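Local coordinates for proteasome activator protein PA26 (Trypanosoma brucei, PDB 1YAR) that probably binds the end of the 20S proteasome as a heptameric ring and stimulates peptide hydrolysis by opening its gate, as other 11S activators do, at residues O[125-137]-O[141-153]. Residues are numbered along the deposited sequence; the frame is centred on the assembly and turned at random. Where two conformers were deposited one is given.
Sequences ELEIKTLGSGEKS and GAPTPIGMYALRE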
loop_
_atom_site.group_PDB
_atom_site.type_symbol
_atom_site.label_atom_id
_atom_site.label_comp_id
_atom_site.label_asym_id
_atom_site.label_seq_id
_atom_site.Cartn_x
_atom_site.Cartn_y
_atom_site.Cartn_z
ATOM N N GLU O 125 96.270 27.842 22.552
ATOM C CA GLU O 125 97.223 27.519 21.485
ATOM C C GLU O 125 98.206 28.670 21.264
ATOM O O GLU O 125 99.405 28.447 21.116
ATOM C CB GLU O 125 96.509 27.208 20.158
ATOM C CG GLU O 125 97.436 26.566 19.112
ATOM C CD GLU O 125 96.813 26.413 17.727
ATOM O OE1 GLU O 125 95.573 26.574 17.584
ATOM O OE2 GLU O 125 97.572 26.152 16.763
ATOM N N LEU O 126 97.693 29.892 21.230
ATOM C CA LEU O 126 98.568 31.065 21.143
ATOM C C LEU O 126 99.604 31.083 22.267
ATOM O O LEU O 126 100.797 31.250 22.009
ATOM C CB LEU O 126 97.748 32.363 21.122
ATOM C CG LEU O 126 98.489 33.691 21.332
ATOM C CD1 LEU O 126 99.421 33.964 20.167
ATOM C CD2 LEU O 126 97.485 34.833 21.477
ATOM N N GLU O 127 99.153 30.904 23.507
ATOM C CA GLU O 127 100.045 31.026 24.665
ATOM C C GLU O 127 101.011 29.874 24.834
ATOM O O GLU O 127 102.189 30.087 25.152
ATOM C CB GLU O 127 99.230 31.173 25.954
ATOM C CG GLU O 127 98.410 32.441 26.033
ATOM C CD GLU O 127 97.867 32.652 27.434
ATOM O OE1 GLU O 127 98.587 32.325 28.389
ATOM O OE2 GLU O 127 96.731 33.122 27.593
ATOM N N ILE O 128 100.513 28.656 24.634
ATOM C CA ILE O 128 101.303 27.455 24.885
ATOM C C ILE O 128 102.146 27.076 23.659
ATOM O O ILE O 128 103.352 26.834 23.768
ATOM C CB ILE O 128 100.385 26.271 25.304
ATOM C CG1 ILE O 128 99.531 26.611 26.542
ATOM C CG2 ILE O 128 101.190 24.984 25.492
ATOM C CD1 ILE O 128 100.264 27.258 27.693
ATOM N N LYS O 129 101.510 27.028 22.497
ATOM C CA LYS O 129 102.193 26.562 21.309
ATOM C C LYS O 129 102.914 27.679 20.560
ATOM O O LYS O 129 104.120 27.588 20.368
ATOM C CB LYS O 129 101.243 25.806 20.387
ATOM C CG LYS O 129 100.658 24.556 21.015
ATOM C CD LYS O 129 99.690 23.901 20.043
ATOM C CE LYS O 129 99.165 22.559 20.554
ATOM N NZ LYS O 129 98.118 22.023 19.601
ATOM N N THR O 130 102.189 28.720 20.144
ATOM C CA THR O 130 102.775 29.782 19.312
ATOM C C THR O 130 103.902 30.526 20.055
ATOM O O THR O 130 104.958 30.800 19.462
ATOM C CB THR O 130 101.693 30.780 18.865
ATOM O OG1 THR O 130 100.544 30.066 18.396
ATOM C CG2 THR O 130 102.144 31.596 17.648
ATOM N N LEU O 131 103.663 30.847 21.334
ATOM C CA LEU O 131 104.630 31.604 22.137
ATOM C C LEU O 131 105.611 30.698 22.858
ATOM O O LEU O 131 106.601 31.183 23.412
ATOM C CB LEU O 131 103.915 32.516 23.143
ATOM C CG LEU O 131 103.022 33.620 22.550
ATOM C CD1 LEU O 131 102.340 34.362 23.689
ATOM C CD2 LEU O 131 103.788 34.585 21.601
ATOM N N GLY O 132 105.310 29.400 22.913
ATOM C CA GLY O 132 106.172 28.424 23.580
ATOM C C GLY O 132 106.480 28.772 25.037
ATOM O O GLY O 132 107.627 28.728 25.468
ATOM N N SER O 133 105.448 29.094 25.800
ATOM C CA SER O 133 105.625 29.707 27.121
ATOM C C SER O 133 105.831 28.697 28.235
ATOM O O SER O 133 106.286 29.051 29.315
ATOM C CB SER O 133 104.416 30.561 27.455
ATOM O OG SER O 133 103.240 29.771 27.457
ATOM N N GLY O 134 105.499 27.434 27.968
ATOM C CA GLY O 134 105.589 26.413 28.984
ATOM C C GLY O 134 107.007 25.968 29.245
ATOM O O GLY O 134 107.900 26.169 28.426
ATOM N N GLU O 135 107.199 25.376 30.413
ATOM C CA GLU O 135 108.470 24.821 30.847
ATOM C C GLU O 135 108.862 23.576 30.034
ATOM O O GLU O 135 110.046 23.321 29.820
ATOM C CB GLU O 135 108.332 24.498 32.340
ATOM C CG GLU O 135 109.396 23.631 32.999
ATOM C CD GLU O 135 108.997 23.254 34.433
ATOM O OE1 GLU O 135 107.935 23.742 34.908
ATOM O OE2 GLU O 135 109.720 22.449 35.075
ATOM N N LYS O 136 107.868 22.805 29.586
ATOM C CA LYS O 136 108.123 21.628 28.757
ATOM C C LYS O 136 107.002 21.476 27.738
ATOM O O LYS O 136 105.825 21.562 28.089
ATOM C CB LYS O 136 108.188 20.352 29.617
ATOM C CG LYS O 136 109.331 20.296 30.636
ATOM C CD LYS O 136 109.381 18.929 31.346
ATOM C CE LYS O 136 110.084 19.046 32.698
ATOM N NZ LYS O 136 109.857 17.839 33.546
ATOM N N SER O 137 107.365 21.234 26.483
ATOM C CA SER O 137 106.363 21.033 25.435
ATOM C C SER O 137 105.730 19.630 25.521
ATOM O O SER O 137 106.376 18.666 25.948
ATOM C CB SER O 137 106.942 21.358 24.045
ATOM O OG SER O 137 107.999 20.486 23.692
ATOM N N GLY O 141 104.729 18.267 20.494
ATOM C CA GLY O 141 105.981 18.914 20.132
ATOM C C GLY O 141 105.929 20.420 20.320
ATOM O O GLY O 141 105.083 20.945 21.062
ATOM N N ALA O 142 106.829 21.117 19.631
ATOM C CA ALA O 142 106.873 22.574 19.691
ATOM C C ALA O 142 106.854 23.124 18.263
ATOM O O ALA O 142 107.912 23.240 17.622
ATOM C CB ALA O 142 108.131 23.033 20.462
ATOM N N PRO O 143 105.650 23.431 17.761
ATOM C CA PRO O 143 105.461 23.780 16.350
ATOM C C PRO O 143 105.944 25.197 15.958
ATOM O O PRO O 143 106.074 25.510 14.767
ATOM C CB PRO O 143 103.941 23.650 16.160
ATOM C CG PRO O 143 103.345 23.949 17.549
ATOM C CD PRO O 143 104.381 23.456 18.514
ATOM N N THR O 144 106.217 26.049 16.933
ATOM C CA THR O 144 106.680 27.392 16.617
ATOM C C THR O 144 108.197 27.328 16.335
ATOM O O THR O 144 108.908 26.523 16.953
ATOM C CB THR O 144 106.304 28.344 17.787
ATOM O OG1 THR O 144 106.547 29.712 17.425
ATOM C CG2 THR O 144 107.204 28.104 18.984
ATOM N N PRO O 145 108.696 28.094 15.364
ATOM C CA PRO O 145 110.134 28.063 15.051
ATOM C C PRO O 145 111.022 28.435 16.245
ATOM O O PRO O 145 112.134 27.916 16.384
ATOM C CB PRO O 145 110.266 29.078 13.914
ATOM C CG PRO O 145 108.913 29.037 13.267
ATOM C CD PRO O 145 107.953 28.970 14.438
ATOM N N ILE O 146 110.509 29.305 17.110
ATOM C CA ILE O 146 111.232 29.723 18.290
ATOM C C ILE O 146 110.238 30.226 19.330
ATOM O O ILE O 146 109.273 30.913 18.991
ATOM C CB ILE O 146 112.333 30.777 17.915
ATOM C CG1 ILE O 146 113.468 30.748 18.926
ATOM C CG2 ILE O 146 111.768 32.183 17.676
ATOM C CD1 ILE O 146 114.669 31.637 18.502
ATOM N N GLY O 147 110.457 29.865 20.582
ATOM C CA GLY O 147 109.561 30.294 21.646
ATOM C C GLY O 147 110.006 31.483 22.478
ATOM O O GLY O 147 110.954 32.183 22.135
ATOM N N MET O 148 109.337 31.665 23.611
ATOM C CA MET O 148 109.535 32.808 24.513
ATOM C C MET O 148 110.898 32.904 25.198
ATOM O O MET O 148 111.279 33.968 25.705
ATOM C CB MET O 148 108.480 32.763 25.608
ATOM C CG MET O 148 107.158 33.306 25.187
ATOM S SD MET O 148 106.184 33.675 26.630
ATOM C CE MET O 148 106.948 35.223 27.124
ATOM N N TYR O 149 111.606 31.792 25.266
ATOM C CA TYR O 149 112.921 31.777 25.905
ATOM C C TYR O 149 114.015 31.612 24.860
ATOM O O TYR O 149 114.934 30.829 25.014
ATOM C CB TYR O 149 112.940 30.701 26.996
ATOM C CG TYR O 149 111.657 30.742 27.803
ATOM C CD1 TYR O 149 110.700 29.722 27.689
ATOM C CD2 TYR O 149 111.368 31.835 28.617
ATOM C CE1 TYR O 149 109.500 29.786 28.390
ATOM C CE2 TYR O 149 110.174 31.911 29.335
ATOM C CZ TYR O 149 109.249 30.880 29.219
ATOM O OH TYR O 149 108.074 30.966 29.916
ATOM N N ALA O 150 113.885 32.395 23.795
ATOM C CA ALA O 150 114.706 32.275 22.584
ATOM C C ALA O 150 116.120 32.789 22.835
ATOM O O ALA O 150 117.090 32.260 22.285
ATOM C CB ALA O 150 114.086 33.088 21.485
ATOM N N LEU O 151 116.211 33.834 23.647
ATOM C CA LEU O 151 117.498 34.401 24.027
ATOM C C LEU O 151 118.333 33.381 24.794
ATOM O O LEU O 151 119.491 33.170 24.471
ATOM C CB LEU O 151 117.285 35.658 24.848
ATOM C CG LEU O 151 118.376 36.709 24.978
ATOM C CD1 LEU O 151 119.322 36.760 23.766
ATOM C CD2 LEU O 151 117.682 38.048 25.207
ATOM N N ARG O 152 117.733 32.734 25.786
ATOM C CA ARG O 152 118.404 31.648 26.482
ATOM C C ARG O 152 118.764 30.477 25.560
ATOM O O ARG O 152 119.855 29.931 25.683
ATOM C CB ARG O 152 117.600 31.173 27.695
ATOM C CG ARG O 152 118.173 29.942 28.361
ATOM C CD ARG O 152 118.513 30.124 29.829
ATOM N NE ARG O 152 119.148 28.911 30.354
ATOM C CZ ARG O 152 118.582 28.052 31.211
ATOM N NH1 ARG O 152 117.360 28.269 31.702
ATOM N NH2 ARG O 152 119.261 26.972 31.591
ATOM N N GLU O 153 117.854 30.097 24.661
ATOM C CA GLU O 153 118.124 29.059 23.650
ATOM C C GLU O 153 119.369 29.420 22.825
ATOM O O GLU O 153 120.261 28.598 22.659
ATOM C CB GLU O 153 116.955 28.907 22.668
ATOM C CG GLU O 153 115.616 28.389 23.198
ATOM C CD GLU O 153 114.654 28.081 22.049
ATOM O OE1 GLU O 153 115.150 27.626 20.975
ATOM O OE2 GLU O 153 113.411 28.314 22.192
HETATM O O HOH W 1 107.213 32.401 19.221
#
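Side-chain hydroxyls of Thr144 and Tyr149 grip backbone carbonyls of Thr130 and Ser133 where the two limbs of the loop between helices 111-130 and 150-166 lie against each other. With chi1 at -171°, Thr144 swings OG1 to the side away from its own N, and OG1 donates to Thr130 O at 2.8 Å, from a position tilted 21° from the carbonyl plane. A water gives that same oxygen a second bond and also donates to Ile146 O, bridging the limbs. Beyond it, Met148 N makes a weak, bent bond to Leu131 O. Gly132 leaves the helix with positive phi, and its CA lies 4.3 Å from Gly147 CA. Tyr149 presents its ring edge to Ser133 O, which accepts from OH at 2.7 Å; Met148 CB lies over one ring face. Ser133 OG turns back to Glu127 O at 2.6 Å, tying the loop back to helix 111-130. Neighbouring subunits flank the loop: Glu135 of one bonds Gly147 N, and Lys199 of another makes a cation-pi contact with Tyr149. This is a loop interrupting one long helix of the four-helix bundle of an 11S (PA28-family) activator, here built into the subunit interface.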